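Local coordinates for protein 5-formyl-3-hydroxy-2-methylpyridine 4-carboxylate 5-dehydrogenase (Mesorhizobium japonicum MAFF 303099, PDB 4OM8) that oxidises 5-formyl-3-hydroxy-2-methylpyridine-4-carboxylate with NAD(+) in vitamin B6 breakdown, and can also reduce the same aldehyde with NADH to 4-pyridoxate, at residues 113-117 / 118-122; 139-142 / 143-146; 184-187 / 188-192; 225-229 / 230-234. One frame throughout, in Å; residues are numbered along the deposited sequence.

Contact 1: residues 113-117 / 118-122; sequences SDTSG and IPITK. With NAD (nicotinamide-adenine-dinucleotide), chain C.
Thr115 turns OG1 away from its own backbone N (chi1 -175°), beside the carbonyl carbon, which carries the hydroxyl to the backbone N of Ile118. Ile118 holds CG1 next to its own backbone N (chi1 -56°), and the two side chains meet at about a right angle. The Ile118 N-H donates to Thr115 OG1 at 3.1 Å with an N-H...O angle of 158°, while Gly117 N adds a weak bond to the same oxygen. Ile118 CB lies 3.4 Å from Thr115 OG1, so the hydroxyl has apolar as well as polar neighbours. On the methyl branch, Thr115 CG2 runs past Ile120 in the opposite sense and touches its CD1 at 3.8 Å. Thr115 thus ties the loop after strand 110-113 to the start of helix 120-123, before which Pro119 sits as N-cap. Upstream, Ser113 OG accepts from Thr115 N at 3.0 Å, closing an ST turn at the end of strand 110-113. Asp114 O comes within 3.2 Å of NAD C6N and Ser116 OG within 3.4 Å of the same ring carbon, while Asp114 OD2 approaches the ribose oxygen O4D. Outside the loop, Thr115 OG1 also bonds to Glu89 OE2, and Ser116 OG bonds to His137, a residue inferred to matter for catalysis. With the Ile118 amide, a weak bond from Gly117 N and the Glu89 carboxylate converging on it, the Thr115 hydroxyl is probably fixed in rotation, and it probably helps to position Glu89, which binds NAD.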
loop_
_atom_site.group_PDB
_atom_site.type_symbol
_atom_site.label_atom_id
_atom_site.label_comp_id
_atom_site.label_asym_id
_atom_site.label_seq_id
_atom_site.Cartn_x
_atom_site.Cartn_y
_atom_site.Cartn_z
ATOM N N SER A 113 -9.666 23.638 5.223
ATOM C CA SER A 113 -10.348 22.563 5.932
ATOM C C SER A 113 -9.559 21.273 5.845
ATOM O O SER A 113 -9.048 20.928 4.778
ATOM C CB SER A 113 -11.744 22.325 5.360
ATOM O OG SER A 113 -12.382 21.260 6.059
ATOM N N ASP A 114 -9.520 20.543 6.962
ATOM C CA ASP A 114 -8.930 19.205 7.023
ATOM C C ASP A 114 -9.938 18.125 6.614
ATOM O O ASP A 114 -9.634 16.936 6.729
ATOM C CB ASP A 114 -8.415 18.941 8.447
ATOM C CG ASP A 114 -7.454 17.758 8.545
ATOM O OD1 ASP A 114 -6.767 17.434 7.565
ATOM O OD2 ASP A 114 -7.344 17.204 9.658
ATOM N N THR A 115 -11.111 18.524 6.115
ATOM C CA THR A 115 -12.162 17.561 5.772
ATOM C C THR A 115 -11.661 16.438 4.862
ATOM O O THR A 115 -10.837 16.648 3.974
ATOM C CB THR A 115 -13.363 18.244 5.088
ATOM O OG1 THR A 115 -14.405 17.270 4.885
ATOM C CG2 THR A 115 -12.958 18.836 3.735
ATOM N N SER A 116 -12.175 15.236 5.096
ATOM C CA SER A 116 -11.905 14.122 4.195
ATOM C C SER A 116 -12.971 13.981 3.105
ATOM O O SER A 116 -12.658 13.624 1.971
ATOM C CB SER A 116 -11.802 12.820 4.993
ATOM O OG SER A 116 -10.681 12.842 5.860
ATOM N N GLY A 117 -14.226 14.251 3.441
ATOM C CA GLY A 117 -15.311 13.869 2.553
ATOM C C GLY A 117 -16.323 14.919 2.153
ATOM O O GLY A 117 -17.247 14.624 1.400
ATOM N N ILE A 118 -16.169 16.139 2.658
ATOM C CA ILE A 118 -17.070 17.211 2.268
ATOM C C ILE A 118 -16.408 18.046 1.176
ATOM O O ILE A 118 -15.279 18.497 1.342
ATOM C CB ILE A 118 -17.437 18.082 3.475
ATOM C CG1 ILE A 118 -18.030 17.194 4.583
ATOM C CG2 ILE A 118 -18.411 19.184 3.058
ATOM C CD1 ILE A 118 -18.209 17.885 5.915
ATOM N N PRO A 119 -17.102 18.251 0.043
ATOM C CA PRO A 119 -16.475 18.999 -1.050
ATOM C C PRO A 119 -16.066 20.398 -0.626
ATOM O O PRO A 119 -16.815 21.083 0.083
ATOM C CB PRO A 119 -17.572 19.068 -2.122
ATOM C CG PRO A 119 -18.515 17.978 -1.786
ATOM C CD PRO A 119 -18.453 17.776 -0.304
ATOM N N ILE A 120 -14.878 20.813 -1.043
ATOM C CA ILE A 120 -14.410 22.159 -0.727
ATOM C C ILE A 120 -15.373 23.163 -1.351
ATOM O O ILE A 120 -15.620 24.234 -0.804
ATOM C CB ILE A 120 -12.970 22.389 -1.241
ATOM C CG1 ILE A 120 -12.028 21.293 -0.709
ATOM C CG2 ILE A 120 -12.459 23.757 -0.830
ATOM C CD1 ILE A 120 -12.130 21.045 0.800
ATOM N N THR A 121 -15.950 22.783 -2.490
ATOM C CA THR A 121 -16.918 23.635 -3.178
ATOM C C THR A 121 -18.145 23.935 -2.308
ATOM O O THR A 121 -18.688 25.058 -2.339
ATOM C CB THR A 121 -17.350 22.979 -4.488
ATOM O OG1 THR A 121 -16.209 22.887 -5.344
ATOM C CG2 THR A 121 -18.446 23.785 -5.180
ATOM N N LYS A 122 -18.570 22.952 -1.519
ATOM C CA LYS A 122 -19.672 23.172 -0.588
ATOM C C LYS A 122 -19.239 24.002 0.612
ATOM O O LYS A 122 -19.940 24.924 1.029
ATOM C CB LYS A 122 -20.250 21.843 -0.111
ATOM C CG LYS A 122 -21.150 21.174 -1.122
ATOM C CD LYS A 122 -21.831 19.962 -0.519
ATOM C CE LYS A 122 -22.659 19.239 -1.573
ATOM N NZ LYS A 122 -23.428 18.110 -0.990
HETATM P PA NAD C . -12.211 14.333 16.231
HETATM O O1A NAD C . -13.673 13.964 16.421
HETATM O O2A NAD C . -11.115 13.467 16.832
HETATM O O5B NAD C . -12.014 15.833 16.778
HETATM C C5B NAD C . -12.947 16.877 16.492
HETATM C C4B NAD C . -12.722 17.987 17.507
HETATM O O4B NAD C . -13.468 19.142 17.123
HETATM C C3B NAD C . -13.202 17.571 18.897
HETATM O O3B NAD C . -12.140 17.709 19.850
HETATM C C2B NAD C . -14.356 18.524 19.181
HETATM O O2B NAD C . -14.510 18.880 20.563
HETATM C C1B NAD C . -13.976 19.722 18.333
HETATM N N9A NAD C . -15.072 20.646 17.991
HETATM C C8A NAD C . -16.359 20.352 17.741
HETATM N N7A NAD C . -17.054 21.476 17.435
HETATM C C5A NAD C . -16.199 22.511 17.482
HETATM C C6A NAD C . -16.269 23.967 17.271
HETATM N N6A NAD C . -17.431 24.575 16.929
HETATM N N1A NAD C . -15.131 24.678 17.431
HETATM C C2A NAD C . -13.968 24.098 17.773
HETATM N N3A NAD C . -13.834 22.778 17.981
HETATM C C4A NAD C . -14.897 21.955 17.856
HETATM O O3 NAD C . -12.004 14.567 14.649
HETATM P PN NAD C . -10.660 14.305 13.804
HETATM O O1N NAD C . -10.504 12.817 13.553
HETATM O O2N NAD C . -9.485 15.071 14.367
HETATM O O5D NAD C . -11.049 14.973 12.399
HETATM C C5D NAD C . -11.279 16.382 12.271
HETATM C C4D NAD C . -11.461 16.685 10.788
HETATM O O4D NAD C . -10.317 16.185 10.103
HETATM C C3D NAD C . -12.658 15.969 10.184
HETATM O O3D NAD C . -13.137 16.782 9.110
HETATM C C2D NAD C . -12.071 14.699 9.597
HETATM O O2D NAD C . -12.817 14.230 8.469
HETATM C C1D NAD C . -10.697 15.175 9.159
HETATM N N1N NAD C . -9.662 14.130 9.109
HETATM C C2N NAD C . -9.651 13.078 9.954
HETATM C C3N NAD C . -8.628 12.129 9.871
HETATM C C7N NAD C . -8.575 10.912 10.757
HETATM O O7N NAD C . -9.072 10.903 11.873
HETATM N N7N NAD C . -7.976 9.831 10.259
HETATM C C4N NAD C . -7.624 12.280 8.922
HETATM C C5N NAD C . -7.657 13.380 8.077
HETATM C C6N NAD C . -8.690 14.298 8.202
#

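Contact 2: residues 139-142 / 143-146; sequences SNPP and HIIP
Pro141 O receives two backbone amides in a tight turn. Ile145 N lies 2.9 Å from Pro141 O, almost in line with the carbonyl bond (C=O...N angle 177°), whereas Ile144 N, 3.0 Å from the same Pro141 O, comes in from well above the carbonyl plane. Ile145 CG1 also lies 3.4 Å from Pro141 O. Between side chains, Ile145 CD1 rests 3.9 Å from Pro141 CD, and its CG2 branch meets Ser139 CB at 3.7 Å; Ile144 CD1 touches Pro141 CG. The cis peptide before Pro141 probably helps to fold the loop back. His143 CG stands between its backbone N and carbonyl carbon (chi1 52°), which brings CE1 to 3.6 Å from Pro141 CB, with helix 35-54 packing on the ring; ND1 is buried without a polar partner in the model.

The other side is looser and wet: one water bridges Ser139 N to Ile145 O, and a second donates to both Pro142 O and Ile145 O. Ser139 OG bonds to Glu187, Asn140 touches NAD, and Lys223 of the second subunit bonds to Asn140 O. Amide bonds and bridging waters thus satisfy main-chain atoms of a loop between strands 133-137 and 147-151 that serves cofactor pocket and dimer interface.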
loop_
_atom_site.group_PDB
_atom_site.type_symbol
_atom_site.label_atom_id
_atom_site.label_comp_id
_atom_site.label_asym_id
_atom_site.label_seq_id
_atom_site.Cartn_x
_atom_site.Cartn_y
_atom_site.Cartn_z
ATOM N N SER A 139 -3.051 13.504 6.970
ATOM C CA SER A 139 -3.312 12.091 7.244
ATOM C C SER A 139 -2.916 11.728 8.672
ATOM O O SER A 139 -2.044 12.361 9.259
ATOM C CB SER A 139 -2.560 11.201 6.245
ATOM O OG SER A 139 -3.082 11.333 4.926
ATOM N N ASN A 140 -3.566 10.711 9.234
ATOM C CA ASN A 140 -3.301 10.313 10.614
ATOM C C ASN A 140 -2.163 9.304 10.687
ATOM O O ASN A 140 -2.200 8.308 9.977
ATOM C CB ASN A 140 -4.570 9.722 11.226
ATOM C CG ASN A 140 -4.408 9.383 12.693
ATOM O OD1 ASN A 140 -3.779 10.118 13.451
ATOM N ND2 ASN A 140 -5.012 8.273 13.106
ATOM N N PRO A 141 -1.142 9.558 11.528
ATOM C CA PRO A 141 -0.931 10.697 12.429
ATOM C C PRO A 141 -0.321 11.884 11.697
ATOM O O PRO A 141 0.612 11.722 10.919
ATOM C CB PRO A 141 0.043 10.135 13.493
ATOM C CG PRO A 141 0.080 8.626 13.239
ATOM C CD PRO A 141 -0.145 8.502 11.766
ATOM N N PRO A 142 -0.836 13.092 11.960
ATOM C CA PRO A 142 -0.461 14.250 11.137
ATOM C C PRO A 142 0.989 14.711 11.304
ATOM O O PRO A 142 1.493 15.402 10.420
ATOM C CB PRO A 142 -1.442 15.330 11.607
ATOM C CG PRO A 142 -1.779 14.925 13.008
ATOM C CD PRO A 142 -1.840 13.429 12.985
ATOM N N HIS A 143 1.636 14.351 12.404
ATOM C CA HIS A 143 3.032 14.715 12.597
ATOM C C HIS A 143 3.963 13.646 12.028
ATOM O O HIS A 143 5.179 13.829 12.002
ATOM C CB HIS A 143 3.329 14.958 14.084
ATOM C CG HIS A 143 2.898 13.845 14.985
ATOM N ND1 HIS A 143 1.602 13.377 15.032
ATOM C CD2 HIS A 143 3.587 13.131 15.909
ATOM C CE1 HIS A 143 1.517 12.406 15.924
ATOM N NE2 HIS A 143 2.708 12.240 16.472
ATOM N N ILE A 144 3.387 12.551 11.533
ATOM C CA ILE A 144 4.181 11.430 11.032
ATOM C C ILE A 144 4.014 11.205 9.522
ATOM O O ILE A 144 5.002 11.051 8.810
ATOM C CB ILE A 144 3.839 10.133 11.788
ATOM C CG1 ILE A 144 4.214 10.279 13.271
ATOM C CG2 ILE A 144 4.582 8.941 11.191
ATOM C CD1 ILE A 144 3.930 9.033 14.111
ATOM N N ILE A 145 2.779 11.196 9.026
ATOM C CA ILE A 145 2.582 11.075 7.578
ATOM C C ILE A 145 3.004 12.391 6.916
ATOM O O ILE A 145 2.427 13.433 7.223
ATOM C CB ILE A 145 1.115 10.770 7.195
ATOM C CG1 ILE A 145 0.495 9.714 8.120
ATOM C CG2 ILE A 145 1.011 10.394 5.687
ATOM C CD1 ILE A 145 1.255 8.405 8.149
ATOM N N PRO A 146 3.997 12.356 6.008
ATOM C CA PRO A 146 4.561 13.625 5.522
ATOM C C PRO A 146 3.837 14.260 4.338
ATOM O O PRO A 146 4.212 15.347 3.886
ATOM C CB PRO A 146 5.982 13.236 5.122
ATOM C CG PRO A 146 5.839 11.811 4.647
ATOM C CD PRO A 146 4.777 11.187 5.554
HETATM O O HOH W 1 -0.248 14.313 6.705
HETATM O O HOH W 2 3.654 15.328 8.819
#

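Contact 3: residues 184-187 / 188-192; sequences GFVE and NRVLY
Arg189 passes back along the turn that precedes its helix. Its CB lies 3.5 Å from Val186 O, and CG lies 3.2 Å from Phe185 O and 3.8 Å from Gly184 O. Rotation about CG-CD (chi3 70°) bends the chain, turning the guanidinium out of the turn with Phe185 O at its edge, near its plane. At the tip, NH1 bonds to Pro183 O and forms a salt bridge with Asp251 of the second subunit, while NE pairs with Glu197 of that subunit.

The backbone beneath is the start of helix 187-203, entered from a loop in which Gly184 has a positive phi (81°) and leaves room for the Arg189 side chain. Regular i to i+4 bonding begins with Val190 N to Val186 O at 3.0 Å and Leu191 N to Glu187 O at 2.9 Å. Farther back, Gly184 O accepts weak bonds from Asn188 N and Arg189 N, and a water donates to Gly184 O (2.7 Å) and accepts from Asn188 N (2.9 Å). Val186 CG1 and Val190 CG2 lie 4.4 Å apart, on a flank where the second subunit packs. Glu187 extends from the first turn to touch His137, and Glu149 accepts from the backbone N atoms of Val186 and Glu187.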
loop_
_atom_site.group_PDB
_atom_site.type_symbol
_atom_site.label_atom_id
_atom_site.label_comp_id
_atom_site.label_asym_id
_atom_site.label_seq_id
_atom_site.Cartn_x
_atom_site.Cartn_y
_atom_site.Cartn_z
ATOM N N GLY A 184 -13.565 12.332 -1.972
ATOM C CA GLY A 184 -12.435 11.575 -1.464
ATOM C C GLY A 184 -11.091 12.046 -1.992
ATOM O O GLY A 184 -10.079 11.415 -1.709
ATOM N N PHE A 185 -11.078 13.147 -2.750
ATOM C CA PHE A 185 -9.849 13.712 -3.326
ATOM C C PHE A 185 -9.043 12.600 -4.020
ATOM O O PHE A 185 -9.590 11.930 -4.895
ATOM C CB PHE A 185 -9.060 14.449 -2.242
ATOM C CG PHE A 185 -9.911 15.394 -1.428
ATOM C CD1 PHE A 185 -10.798 16.263 -2.049
ATOM C CD2 PHE A 185 -9.837 15.397 -0.045
ATOM C CE1 PHE A 185 -11.585 17.122 -1.310
ATOM C CE2 PHE A 185 -10.628 16.240 0.705
ATOM C CZ PHE A 185 -11.497 17.118 0.075
ATOM N N VAL A 186 -7.777 12.382 -3.671
ATOM C CA VAL A 186 -7.039 11.277 -4.301
ATOM C C VAL A 186 -6.759 10.142 -3.326
ATOM O O VAL A 186 -7.077 8.975 -3.619
ATOM C CB VAL A 186 -5.710 11.763 -4.926
ATOM C CG1 VAL A 186 -4.832 10.573 -5.344
ATOM C CG2 VAL A 186 -6.030 12.660 -6.122
ATOM N N GLU A 187 -6.182 10.479 -2.173
ATOM C CA GLU A 187 -5.723 9.466 -1.212
ATOM C C GLU A 187 -6.845 8.509 -0.825
ATOM O O GLU A 187 -6.721 7.283 -0.958
ATOM C CB GLU A 187 -5.155 10.139 0.042
ATOM C CG GLU A 187 -4.694 9.174 1.096
ATOM C CD GLU A 187 -4.447 9.875 2.414
ATOM O OE1 GLU A 187 -5.339 10.626 2.858
ATOM O OE2 GLU A 187 -3.363 9.688 3.001
ATOM N N ASN A 188 -7.954 9.047 -0.342
ATOM C CA ASN A 188 -8.985 8.149 0.144
ATOM C C ASN A 188 -9.744 7.476 -0.998
ATOM O O ASN A 188 -10.327 6.419 -0.788
ATOM C CB ASN A 188 -9.926 8.879 1.100
ATOM C CG ASN A 188 -9.361 8.906 2.509
ATOM O OD1 ASN A 188 -8.755 7.925 2.940
ATOM N ND2 ASN A 188 -9.516 10.030 3.216
ATOM N N ARG A 189 -9.699 8.032 -2.211
ATOM C CA ARG A 189 -10.272 7.307 -3.349
ATOM C C ARG A 189 -9.481 6.042 -3.629
ATOM O O ARG A 189 -10.044 4.951 -3.796
ATOM C CB ARG A 189 -10.301 8.169 -4.610
ATOM C CG ARG A 189 -11.315 9.293 -4.546
ATOM C CD ARG A 189 -11.470 9.982 -5.896
ATOM N NE ARG A 189 -12.124 9.179 -6.919
ATOM C CZ ARG A 189 -13.436 9.165 -7.131
ATOM N NH1 ARG A 189 -14.252 9.906 -6.396
ATOM N NH2 ARG A 189 -13.929 8.407 -8.105
ATOM N N VAL A 190 -8.163 6.180 -3.681
ATOM C CA VAL A 190 -7.345 5.019 -3.965
ATOM C C VAL A 190 -7.430 4.033 -2.789
ATOM O O VAL A 190 -7.532 2.817 -2.993
ATOM C CB VAL A 190 -5.890 5.420 -4.270
ATOM C CG1 VAL A 190 -5.030 4.187 -4.495
ATOM C CG2 VAL A 190 -5.839 6.315 -5.508
ATOM N N LEU A 191 -7.453 4.549 -1.562
ATOM C CA LEU A 191 -7.591 3.672 -0.401
ATOM C C LEU A 191 -8.918 2.918 -0.411
ATOM O O LEU A 191 -8.964 1.707 -0.174
ATOM C CB LEU A 191 -7.483 4.477 0.898
ATOM C CG LEU A 191 -7.675 3.651 2.180
ATOM C CD1 LEU A 191 -6.610 2.557 2.326
ATOM C CD2 LEU A 191 -7.708 4.555 3.412
ATOM N N TYR A 192 -10.004 3.634 -0.687
ATOM C CA TYR A 192 -11.306 2.985 -0.667
ATOM C C TYR A 192 -11.461 2.027 -1.849
ATOM O O TYR A 192 -12.201 1.060 -1.752
ATOM C CB TYR A 192 -12.443 4.030 -0.614
ATOM C CG TYR A 192 -12.785 4.385 0.824
ATOM C CD1 TYR A 192 -11.864 5.010 1.650
ATOM C CD2 TYR A 192 -14.018 4.052 1.365
ATOM C CE1 TYR A 192 -12.174 5.304 2.982
ATOM C CE2 TYR A 192 -14.335 4.335 2.674
ATOM C CZ TYR A 192 -13.420 4.959 3.479
ATOM O OH TYR A 192 -13.781 5.228 4.782
HETATM O O HOH W 3 -8.250 11.914 0.215
#

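Contact 4: residues 225-229 / 230-234; sequences AVIGP and MALLD
The start of helix 229-236, directly after the end of helix 209-226, is built by Gly228 at the N-cap and Pro229 in the first turn. Two backbone bonds open the helix. Leu232 N donates to Gly228 O at 2.7 Å, nearly straight on to the carbonyl although the N-H itself is bent (143°), and Leu233 N donates to Pro229 O at 2.9 Å with the donor tilted 28° from the carbonyl plane.

Side chains pack round the link. Ile227 swings CG2 anti to its backbone N (CG1 has chi1 -52°), which lays this methyl over the first turn, 3.7 Å from Ala231 CB and 4.0 Å from Leu232 CB. Ala231 CB also stands 3.4 Å from Gly228 O, so the methyl touches both the cap carbonyl and the isoleucine branch. Met230 folds back through bends at chi2 and chi3, and its CE reaches Pro229 CB at 4.0 Å. Leu233 CG lies 3.3 Å from Pro229 O, and the side chain packs on Leu238 and Tyr241 of helix 238-251.

Proline has no N-H to offer, a loss that costs nothing in a first turn, where amides lack acceptors from the same helix. The next two amides, Met230 N and Ala231 N, donate instead to the carboxylate of Asp213 of the second subunit, while Asp234 is held by backbone N atoms and Tyr282 of that subunit. This is a short link between two consecutive helices of the C-terminal domain, with a proline in the first turn of the second and its first-turn amides bonded by Asp213 across the dimer interface.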
loop_
_atom_site.group_PDB
_atom_site.type_symbol
_atom_site.label_atom_id
_atom_site.label_comp_id
_atom_site.label_asym_id
_atom_site.label_seq_id
_atom_site.Cartn_x
_atom_site.Cartn_y
_atom_site.Cartn_z
ATOM N N ALA A 225 5.033 1.496 -0.701
ATOM C CA ALA A 225 5.746 2.463 0.147
ATOM C C ALA A 225 7.069 2.906 -0.493
ATOM O O ALA A 225 7.473 4.069 -0.378
ATOM C CB ALA A 225 6.000 1.871 1.531
ATOM N N VAL A 226 7.744 1.963 -1.143
ATOM C CA VAL A 226 9.024 2.225 -1.796
ATOM C C VAL A 226 8.853 2.679 -3.246
ATOM O O VAL A 226 9.613 3.513 -3.749
ATOM C CB VAL A 226 9.899 0.954 -1.751
ATOM C CG1 VAL A 226 11.216 1.172 -2.462
ATOM C CG2 VAL A 226 10.145 0.540 -0.298
ATOM N N ILE A 227 7.848 2.122 -3.915
ATOM C CA ILE A 227 7.621 2.348 -5.333
ATOM C C ILE A 227 6.155 2.713 -5.578
ATOM O O ILE A 227 5.300 1.850 -5.480
ATOM C CB ILE A 227 7.957 1.087 -6.159
ATOM C CG1 ILE A 227 9.365 0.574 -5.831
ATOM C CG2 ILE A 227 7.828 1.389 -7.654
ATOM C CD1 ILE A 227 9.545 -0.908 -6.115
ATOM N N GLY A 228 5.870 3.970 -5.910
ATOM C CA GLY A 228 4.493 4.389 -6.131
ATOM C C GLY A 228 3.844 3.691 -7.313
ATOM O O GLY A 228 4.539 3.143 -8.165
ATOM N N PRO A 229 2.499 3.705 -7.366
ATOM C CA PRO A 229 1.784 2.953 -8.413
ATOM C C PRO A 229 2.204 3.262 -9.862
ATOM O O PRO A 229 2.284 2.323 -10.655
ATOM C CB PRO A 229 0.318 3.361 -8.204
ATOM C CG PRO A 229 0.229 3.843 -6.795
ATOM C CD PRO A 229 1.583 4.401 -6.438
ATOM N N MET A 230 2.434 4.520 -10.218
ATOM C CA MET A 230 2.799 4.823 -11.601
ATOM C C MET A 230 4.199 4.271 -11.883
ATOM O O MET A 230 4.443 3.647 -12.919
ATOM C CB MET A 230 2.719 6.331 -11.866
ATOM C CG MET A 230 1.310 6.922 -11.696
ATOM S SD MET A 230 0.067 6.177 -12.800
ATOM C CE MET A 230 -0.792 5.125 -11.657
ATOM N N ALA A 231 5.109 4.480 -10.938
ATOM C CA ALA A 231 6.452 3.888 -11.010
ATOM C C ALA A 231 6.409 2.371 -11.056
ATOM O O ALA A 231 7.223 1.744 -11.738
ATOM C CB ALA A 231 7.304 4.360 -9.821
ATOM N N LEU A 232 5.464 1.774 -10.342
ATOM C CA LEU A 232 5.344 0.326 -10.304
ATOM C C LEU A 232 4.854 -0.209 -11.654
ATOM O O LEU A 232 5.330 -1.247 -12.123
ATOM C CB LEU A 232 4.393 -0.111 -9.179
ATOM C CG LEU A 232 4.328 -1.620 -8.937
ATOM C CD1 LEU A 232 5.660 -2.120 -8.399
ATOM C CD2 LEU A 232 3.191 -2.008 -7.996
ATOM N N LEU A 233 3.892 0.481 -12.267
ATOM C CA LEU A 233 3.476 0.151 -13.627
ATOM C C LEU A 233 4.676 0.155 -14.573
ATOM O O LEU A 233 4.819 -0.751 -15.400
ATOM C CB LEU A 233 2.409 1.132 -14.123
ATOM C CG LEU A 233 1.040 1.008 -13.452
ATOM C CD1 LEU A 233 0.087 2.072 -13.983
ATOM C CD2 LEU A 233 0.445 -0.395 -13.640
ATOM N N ASP A 234 5.549 1.153 -14.439
ATOM C CA ASP A 234 6.742 1.216 -15.283
ATOM C C ASP A 234 7.679 0.031 -15.031
ATOM O O ASP A 234 8.320 -0.453 -15.956
ATOM C CB ASP A 234 7.491 2.533 -15.075
ATOM C CG ASP A 234 6.846 3.688 -15.799
ATOM O OD1 ASP A 234 5.883 3.458 -16.579
ATOM O OD2 ASP A 234 7.315 4.819 -15.577
#

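How the contacts relate
The contacts follow one another in series along the chain. Contacts 1 and 2 belong to the NAD-binding Rossmann domain, in loops after strands 110-113 and 133-137, with centres 18 Å apart. Contact 3 begins helix 187-203 of the C-terminal domain, 13 Å from contact 1 and 16 Å from contact 2 between centres, and touches both: Phe185 packs on Thr115 and Ile120, and Ser139 and Glu187 join contacts 2 and 3. Contact 4 lies farther out, 28 Å from contact 1 between centres, at the junction of helices 209-226 and 229-236. Both domains reach the dimer interface, contact 2 from the NAD-binding side and contacts 3 and 4 from the C-terminal side.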